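Local coordinates for protein chinitase A (Streptomyces coelicolor, PDB 3EBV) that probably hydrolyses chitin as an endochitinase, this chain being the family 18 glycosyl hydrolase domain of a longer protein, at residues M144-M155 against I172-S183. Residues are numbered along the deposited sequence; the frame is centred on the assembly and turned at random.
Sequences MILTMAPQTIDM and ILTVVNMQYYNS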
HETATM    1  N   MSE A 144      -9.848  -9.034   8.697  1.00 16.62           N
HETATM    2  CA  MSE A 144      -8.694  -8.109   8.775  1.00 15.78           C
HETATM    3  C   MSE A 144      -8.230  -7.712   7.366  1.00 14.17           C
HETATM    4  O   MSE A 144      -8.140  -8.546   6.461  1.00 13.97           O
HETATM    5  CB  MSE A 144      -7.521  -8.720   9.531  1.00 14.89           C
HETATM    6  CG  MSE A 144      -6.430  -7.691   9.823  1.00 17.58           C
HETATM    7 SE   MSE A 144      -4.907  -8.427  10.706  1.00 21.88          SE
HETATM    8  CE  MSE A 144      -4.224  -9.535   9.223  1.00 19.48           C
ATOM      9  N   ILE A 145      -7.988  -6.422   7.190  1.00 13.63           N
ATOM     10  CA  ILE A 145      -7.366  -5.929   5.952  1.00 12.75           C
ATOM     11  C   ILE A 145      -5.867  -6.106   6.089  1.00 12.29           C
ATOM     12  O   ILE A 145      -5.245  -5.695   7.093  1.00 12.53           O
ATOM     13  CB  ILE A 145      -7.699  -4.443   5.733  1.00 12.99           C
ATOM     14  CG1 ILE A 145      -9.221  -4.232   5.603  1.00 14.13           C
ATOM     15  CG2 ILE A 145      -6.915  -3.863   4.513  1.00 13.61           C
ATOM     16  CD1 ILE A 145      -9.896  -4.934   4.408  1.00 15.33           C
ATOM     17  N   LEU A 146      -5.250  -6.690   5.037  1.00 11.38           N
ATOM     18  CA  LEU A 146      -3.803  -6.913   5.063  1.00 11.98           C
ATOM     19  C   LEU A 146      -3.279  -6.455   3.699  1.00 11.49           C
ATOM     20  O   LEU A 146      -3.631  -7.052   2.659  1.00 11.38           O
ATOM     21  CB  LEU A 146      -3.460  -8.405   5.281  1.00 12.11           C
ATOM     22  CG  LEU A 146      -1.964  -8.746   5.087  1.00 13.57           C
ATOM     23  CD1 LEU A 146      -1.019  -7.961   5.996  1.00 14.23           C
ATOM     24  CD2 LEU A 146      -1.849 -10.286   5.311  1.00 14.39           C
ATOM     25  N   THR A 147      -2.473  -5.396   3.716  1.00  9.91           N
ATOM     26  CA  THR A 147      -1.849  -4.944   2.464  1.00  9.81           C
ATOM     27  C   THR A 147      -0.337  -4.976   2.622  1.00 10.72           C
ATOM     28  O   THR A 147       0.185  -5.020   3.730  1.00 10.89           O
ATOM     29  CB  THR A 147      -2.337  -3.490   2.083  1.00 10.01           C
ATOM     30  OG1 THR A 147      -1.838  -2.538   3.039  1.00 10.72           O
ATOM     31  CG2 THR A 147      -3.859  -3.398   2.056  1.00 10.39           C
HETATM   32  N   MSE A 148       0.391  -4.903   1.493  1.00  9.47           N
HETATM   33  CA  MSE A 148       1.851  -4.833   1.518  1.00 10.08           C
HETATM   34  C   MSE A 148       2.259  -3.858   0.437  1.00  9.45           C
HETATM   35  O   MSE A 148       1.574  -3.797  -0.600  1.00 10.81           O
HETATM   36  CB  MSE A 148       2.480  -6.192   1.221  1.00  9.59           C
HETATM   37  CG  MSE A 148       1.923  -7.303   2.152  1.00 10.71           C
HETATM   38 SE   MSE A 148       2.815  -9.024   1.771  1.00 18.42          SE
HETATM   39  CE  MSE A 148       4.271  -8.847   3.067  1.00 16.32           C
ATOM     40  N   ALA A 149       3.350  -3.140   0.693  1.00  9.99           N
ATOM     41  CA  ALA A 149       3.845  -2.124  -0.254  1.00  9.60           C
ATOM     42  C   ALA A 149       5.335  -2.384  -0.544  1.00 10.13           C
ATOM     43  O   ALA A 149       6.222  -1.585  -0.224  1.00 10.47           O
ATOM     44  CB  ALA A 149       3.641  -0.700   0.318  1.00  9.82           C
ATOM     45  N   PRO A 150       5.629  -3.524  -1.193  1.00  9.63           N
ATOM     46  CA  PRO A 150       7.023  -3.810  -1.570  1.00  8.41           C
ATOM     47  C   PRO A 150       7.592  -2.751  -2.511  1.00  8.67           C
ATOM     48  O   PRO A 150       6.827  -2.077  -3.212  1.00  9.54           O
ATOM     49  CB  PRO A 150       6.900  -5.120  -2.385  1.00  8.93           C
ATOM     50  CG  PRO A 150       5.436  -5.171  -2.841  1.00  9.33           C
ATOM     51  CD  PRO A 150       4.660  -4.534  -1.698  1.00 10.51           C
ATOM     52  N   GLN A 151       8.921  -2.649  -2.505  1.00  8.65           N
ATOM     53  CA  GLN A 151       9.635  -1.948  -3.570  1.00  9.16           C
ATOM     54  C   GLN A 151       9.790  -2.895  -4.762  1.00  9.96           C
ATOM     55  O   GLN A 151       9.586  -4.128  -4.662  1.00  9.80           O
ATOM     56  CB  GLN A 151      10.990  -1.485  -3.037  1.00 10.53           C
ATOM     57  CG  GLN A 151      10.826  -0.379  -2.001  1.00 11.73           C
ATOM     58  CD  GLN A 151      12.162   0.056  -1.478  1.00 15.94           C
ATOM     59  OE1 GLN A 151      12.790   0.962  -2.039  1.00 17.09           O
ATOM     60  NE2 GLN A 151      12.642  -0.617  -0.437  1.00 14.99           N
ATOM     61  N   THR A 152      10.155  -2.341  -5.938  1.00  9.69           N
ATOM     62  CA  THR A 152      10.185  -3.194  -7.112  1.00  9.51           C
ATOM     63  C   THR A 152      11.178  -4.361  -6.961  1.00  9.43           C
ATOM     64  O   THR A 152      10.950  -5.458  -7.475  1.00 10.38           O
ATOM     65  CB  THR A 152      10.510  -2.357  -8.385  1.00 10.45           C
ATOM     66  OG1 THR A 152      11.746  -1.659  -8.173  1.00 11.93           O
ATOM     67  CG2 THR A 152       9.393  -1.424  -8.683  1.00 11.01           C
ATOM     68  N   ILE A 153      12.287  -4.117  -6.273  1.00 11.28           N
ATOM     69  CA  ILE A 153      13.293  -5.181  -6.073  1.00 13.40           C
ATOM     70  C   ILE A 153      12.754  -6.369  -5.270  1.00 12.95           C
ATOM     71  O   ILE A 153      13.348  -7.477  -5.299  1.00 13.29           O
ATOM     72  CB  ILE A 153      14.552  -4.668  -5.347  1.00 13.30           C
ATOM     73  CG1 ILE A 153      14.196  -4.040  -3.986  1.00 14.56           C
ATOM     74  CG2 ILE A 153      15.288  -3.707  -6.259  1.00 17.62           C
ATOM     75  CD1 ILE A 153      15.410  -3.596  -3.172  1.00 19.30           C
ATOM     76  N   ASP A 154      11.623  -6.162  -4.586  1.00 11.96           N
ATOM     77  CA  ASP A 154      11.062  -7.203  -3.717  1.00 12.27           C
ATOM     78  C   ASP A 154      10.087  -8.144  -4.433  1.00 12.24           C
ATOM     79  O   ASP A 154       9.653  -9.142  -3.826  1.00 12.52           O
ATOM     80  CB  ASP A 154      10.336  -6.541  -2.552  1.00 11.77           C
ATOM     81  CG  ASP A 154      11.259  -5.706  -1.673  1.00 11.22           C
ATOM     82  OD1 ASP A 154      12.332  -6.219  -1.296  1.00 12.90           O
ATOM     83  OD2 ASP A 154      10.902  -4.549  -1.374  1.00 11.95           O
HETATM   84  N   MSE A 155       9.715  -7.831  -5.682  1.00 11.21           N
HETATM   85  CA  MSE A 155       8.730  -8.639  -6.411  1.00 11.10           C
HETATM   86  C   MSE A 155       9.208  -8.961  -7.836  1.00 10.72           C
HETATM   87  O   MSE A 155       8.382  -9.172  -8.735  1.00 10.48           O
HETATM   88  CB  MSE A 155       7.382  -7.912  -6.509  1.00 11.24           C
HETATM   89  CG  MSE A 155       6.793  -7.392  -5.180  1.00 10.51           C
HETATM   90 SE   MSE A 155       6.125  -8.861  -4.034  1.00 16.02          SE
HETATM   91  CE  MSE A 155       4.559  -9.306  -5.027  1.00 11.36           C
ATOM     92  N   ILE A 172      -5.223 -14.703   3.265  1.00 13.77           N
ATOM     93  CA  ILE A 172      -5.597 -13.593   4.164  1.00 13.23           C
ATOM     94  C   ILE A 172      -5.136 -12.221   3.637  1.00 12.81           C
ATOM     95  O   ILE A 172      -5.315 -11.193   4.306  1.00 12.76           O
ATOM     96  CB  ILE A 172      -5.059 -13.775   5.610  1.00 12.97           C
ATOM     97  CG1 ILE A 172      -3.555 -13.984   5.647  1.00 12.55           C
ATOM     98  CG2 ILE A 172      -5.807 -14.951   6.293  1.00 14.57           C
ATOM     99  CD1 ILE A 172      -2.957 -13.852   7.077  1.00 13.55           C
ATOM    100  N   LEU A 173      -4.542 -12.217   2.433  1.00 11.74           N
ATOM    101  CA  LEU A 173      -3.963 -11.018   1.836  1.00 12.02           C
ATOM    102  C   LEU A 173      -5.025 -10.239   1.054  1.00 12.17           C
ATOM    103  O   LEU A 173      -5.706 -10.807   0.162  1.00 12.10           O
ATOM    104  CB  LEU A 173      -2.857 -11.454   0.893  1.00 11.89           C
ATOM    105  CG  LEU A 173      -2.228 -10.383   0.028  1.00 11.31           C
ATOM    106  CD1 LEU A 173      -1.391  -9.373   0.853  1.00 13.58           C
ATOM    107  CD2 LEU A 173      -1.301 -11.137  -0.983  1.00 11.64           C
ATOM    108  N   THR A 174      -5.153  -8.936   1.345  1.00 11.23           N
ATOM    109  CA  THR A 174      -6.067  -8.082   0.584  1.00 11.24           C
ATOM    110  C   THR A 174      -5.435  -7.648  -0.755  1.00 10.90           C
ATOM    111  O   THR A 174      -5.939  -8.017  -1.830  1.00 11.64           O
ATOM    112  CB  THR A 174      -6.479  -6.841   1.396  1.00 11.77           C
ATOM    113  OG1 THR A 174      -6.960  -7.296   2.695  1.00 12.73           O
ATOM    114  CG2 THR A 174      -7.566  -6.073   0.672  1.00 11.70           C
ATOM    115  N   VAL A 175      -4.315  -6.907  -0.669  1.00 10.59           N
ATOM    116  CA  VAL A 175      -3.690  -6.428  -1.909  1.00 10.25           C
ATOM    117  C   VAL A 175      -2.243  -6.079  -1.676  1.00 10.20           C
ATOM    118  O   VAL A 175      -1.855  -5.576  -0.606  1.00 10.84           O
ATOM    119  CB  VAL A 175      -4.473  -5.218  -2.506  1.00 10.82           C
ATOM    120  CG1 VAL A 175      -4.578  -4.045  -1.512  1.00 11.94           C
ATOM    121  CG2 VAL A 175      -3.876  -4.745  -3.812  1.00 10.33           C
ATOM    122  N   VAL A 176      -1.443  -6.382  -2.712  1.00  9.25           N
ATOM    123  CA  VAL A 176      -0.045  -5.937  -2.797  1.00  9.14           C
ATOM    124  C   VAL A 176      -0.050  -4.683  -3.641  1.00  9.26           C
ATOM    125  O   VAL A 176      -0.221  -4.747  -4.864  1.00  9.52           O
ATOM    126  CB  VAL A 176       0.884  -6.990  -3.426  1.00  9.11           C
ATOM    127  CG1 VAL A 176       2.308  -6.468  -3.503  1.00  9.36           C
ATOM    128  CG2 VAL A 176       0.882  -8.274  -2.551  1.00 11.16           C
ATOM    129  N   ASN A 177       0.127  -3.530  -2.993  1.00  8.96           N
ATOM    130  CA  ASN A 177       0.275  -2.240  -3.691  1.00  8.83           C
ATOM    131  C   ASN A 177       1.771  -1.943  -3.857  1.00  9.50           C
ATOM    132  O   ASN A 177       2.368  -1.226  -3.049  1.00  9.03           O
ATOM    133  CB  ASN A 177      -0.362  -1.107  -2.880  1.00  9.86           C
ATOM    134  CG  ASN A 177      -1.884  -1.208  -2.783  1.00  9.58           C
ATOM    135  OD1 ASN A 177      -2.579  -1.428  -3.792  1.00  9.62           O
ATOM    136  ND2 ASN A 177      -2.429  -0.963  -1.543  1.00  9.67           N
HETATM  137  N   MSE A 178       2.403  -2.558  -4.850  1.00  8.69           N
HETATM  138  CA  MSE A 178       3.836  -2.292  -5.025  1.00  8.03           C
HETATM  139  C   MSE A 178       4.096  -0.815  -5.343  1.00  7.73           C
HETATM  140  O   MSE A 178       3.240  -0.131  -5.923  1.00  8.37           O
HETATM  141  CB  MSE A 178       4.451  -3.195  -6.130  1.00  8.48           C
HETATM  142  CG  MSE A 178       5.950  -2.985  -6.257  1.00  9.15           C
HETATM  143 SE   MSE A 178       6.715  -4.439  -7.358  1.00 14.85          SE
HETATM  144  CE  MSE A 178       6.119  -3.885  -9.103  1.00 10.63           C
ATOM    145  N   GLN A 179       5.291  -0.351  -4.923  1.00  8.11           N
ATOM    146  CA  GLN A 179       5.701   1.024  -5.171  1.00  8.30           C
ATOM    147  C   GLN A 179       6.437   1.035  -6.528  1.00  7.85           C
ATOM    148  O   GLN A 179       7.634   0.699  -6.634  1.00  9.52           O
ATOM    149  CB  GLN A 179       6.669   1.499  -4.070  1.00  8.92           C
ATOM    150  CG  GLN A 179       6.065   1.446  -2.681  1.00 10.64           C
ATOM    151  CD  GLN A 179       7.091   1.898  -1.639  1.00 10.85           C
ATOM    152  OE1 GLN A 179       7.789   2.907  -1.820  1.00 11.81           O
ATOM    153  NE2 GLN A 179       7.195   1.135  -0.555  1.00 12.36           N
ATOM    154  N   TYR A 180       5.690   1.392  -7.583  1.00  8.91           N
ATOM    155  CA  TYR A 180       6.293   1.421  -8.938  1.00  8.65           C
ATOM    156  C   TYR A 180       7.053   2.748  -9.158  1.00  9.70           C
ATOM    157  O   TYR A 180       6.782   3.528 -10.112  1.00 10.11           O
ATOM    158  CB  TYR A 180       5.195   1.268 -10.019  1.00  8.63           C
ATOM    159  CG  TYR A 180       4.520  -0.082 -10.040  1.00  8.55           C
ATOM    160  CD1 TYR A 180       4.772  -1.002 -11.062  1.00  9.99           C
ATOM    161  CD2 TYR A 180       3.596  -0.431  -9.042  1.00  8.02           C
ATOM    162  CE1 TYR A 180       4.105  -2.239 -11.112  1.00  9.55           C
ATOM    163  CE2 TYR A 180       2.969  -1.667  -9.054  1.00  8.27           C
ATOM    164  CZ  TYR A 180       3.208  -2.578 -10.098  1.00  9.61           C
ATOM    165  OH  TYR A 180       2.581  -3.804 -10.088  1.00  9.57           O
ATOM    166  N   TYR A 181       7.935   3.069  -8.200  1.00  8.71           N
ATOM    167  CA  TYR A 181       8.579   4.396  -8.197  1.00  9.41           C
ATOM    168  C   TYR A 181       9.775   4.363  -7.263  1.00 10.46           C
ATOM    169  O   TYR A 181      10.004   3.383  -6.551  1.00 10.76           O
ATOM    170  CB  TYR A 181       7.580   5.497  -7.793  1.00 10.21           C
ATOM    171  CG  TYR A 181       6.880   5.272  -6.461  1.00  8.41           C
ATOM    172  CD1 TYR A 181       7.420   5.757  -5.255  1.00  9.25           C
ATOM    173  CD2 TYR A 181       5.631   4.679  -6.410  1.00  9.55           C
ATOM    174  CE1 TYR A 181       6.735   5.564  -4.020  1.00  9.45           C
ATOM    175  CE2 TYR A 181       4.930   4.514  -5.194  1.00  9.58           C
ATOM    176  CZ  TYR A 181       5.489   4.959  -4.015  1.00  9.49           C
ATOM    177  OH  TYR A 181       4.808   4.742  -2.857  1.00 12.35           O
ATOM    178  N   ASN A 182      10.555   5.447  -7.321  1.00 10.28           N
ATOM    179  CA  ASN A 182      11.917   5.477  -6.702  1.00 10.62           C
ATOM    180  C   ASN A 182      12.716   4.236  -7.053  1.00 10.98           C
ATOM    181  O   ASN A 182      13.407   3.645  -6.219  1.00 11.02           O
ATOM    182  CB  ASN A 182      11.858   5.622  -5.154  1.00 10.03           C
ATOM    183  CG  ASN A 182      11.260   6.928  -4.710  1.00 11.34           C
ATOM    184  OD1 ASN A 182      11.552   7.981  -5.282  1.00 14.69           O
ATOM    185  ND2 ASN A 182      10.383   6.868  -3.709  1.00 14.40           N
ATOM    186  N   SER A 183      12.653   3.851  -8.324  1.00 10.58           N
ATOM    187  CA  SER A 183      13.184   2.566  -8.774  1.00 10.25           C
ATOM    188  C   SER A 183      14.171   2.707  -9.939  1.00 10.39           C
ATOM    189  O   SER A 183      13.888   3.446 -10.872  1.00 11.46           O
ATOM    190  CB  SER A 183      12.021   1.668  -9.261  1.00 10.21           C
ATOM    191  OG  SER A 183      12.510   0.414  -9.679  1.00  9.93           O
TER
HETATM  192  O   HOH W   1      -7.016 -11.018   6.434  1.00 17.94           O
HETATM  193  O   HOH W   2      12.636   1.361  -4.793  1.00 15.18           O
HETATM  194  O   HOH W   3      10.186   0.456  -5.655  1.00 12.21           O
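Val176 presses CG1 against the ring of Pro150, and its 3.5 Å from Pro150 CG is closer than carbons normally pack. CG1 lies anti to the backbone N (chi1 179°), which sends it to the proline. Met178 and Met155, both selenomethionine here, continue this patch. The two chains run antiparallel alongside one another, with Met178 SE 3.6 Å from Met155 CB. Helix 161-168 packs on the same side through Tyr162 and Phe163. It links the parallel strands 145-148 and 175-179 in a beta-alpha-beta unit of the TIM barrel. On the other face of the sheet the Thr147 methyl lies alongside Val175 CG1.

Met148 N to Val175 O and Asn177 N to Met148 O are the bonds of the parallel ladder. At its start a side chain substitutes for a carbonyl: Thr174 OG1 accepts Leu146 N at 3.0 Å, almost straight at 172°. Past strand 145-148, Gln179 N donates to Pro150 O at 2.9 Å. The amide of Gln179 reaches back, and its NE2 gives a 2.9 Å bond to Ala149 O, tilted 30° from that carbonyl plane. NE2 also bonds Glu121 OE2, on the glutamate that ends the family's DxxDxDxE motif. Replacing Gln179, with an alanine here, is likely to leave Ala149 O and Glu121 each without this amide partner.

The looser, wetter side lies at the partly exposed Ile172, Gln151 and Ser183. One water donates to Met144 O and Ile172 O. Another accepts from Thr152 N and lies 2.7 Å from Gln179 O. Thr152 itself stays buried, its CG2 packed on Gln179 O and its OG1 2.7 Å from Ser183 OG.

The helix-facing side is thus apolar and the inner one mixed, with Thr147 OG1 bonded to Asp117. The NE2 bonds join strand 175-179 to Ala149 and to the end of strand 115-120. Glu121 is probably the catalytic acid, as in this family, so Gln179 probably helps to orient its carboxylate.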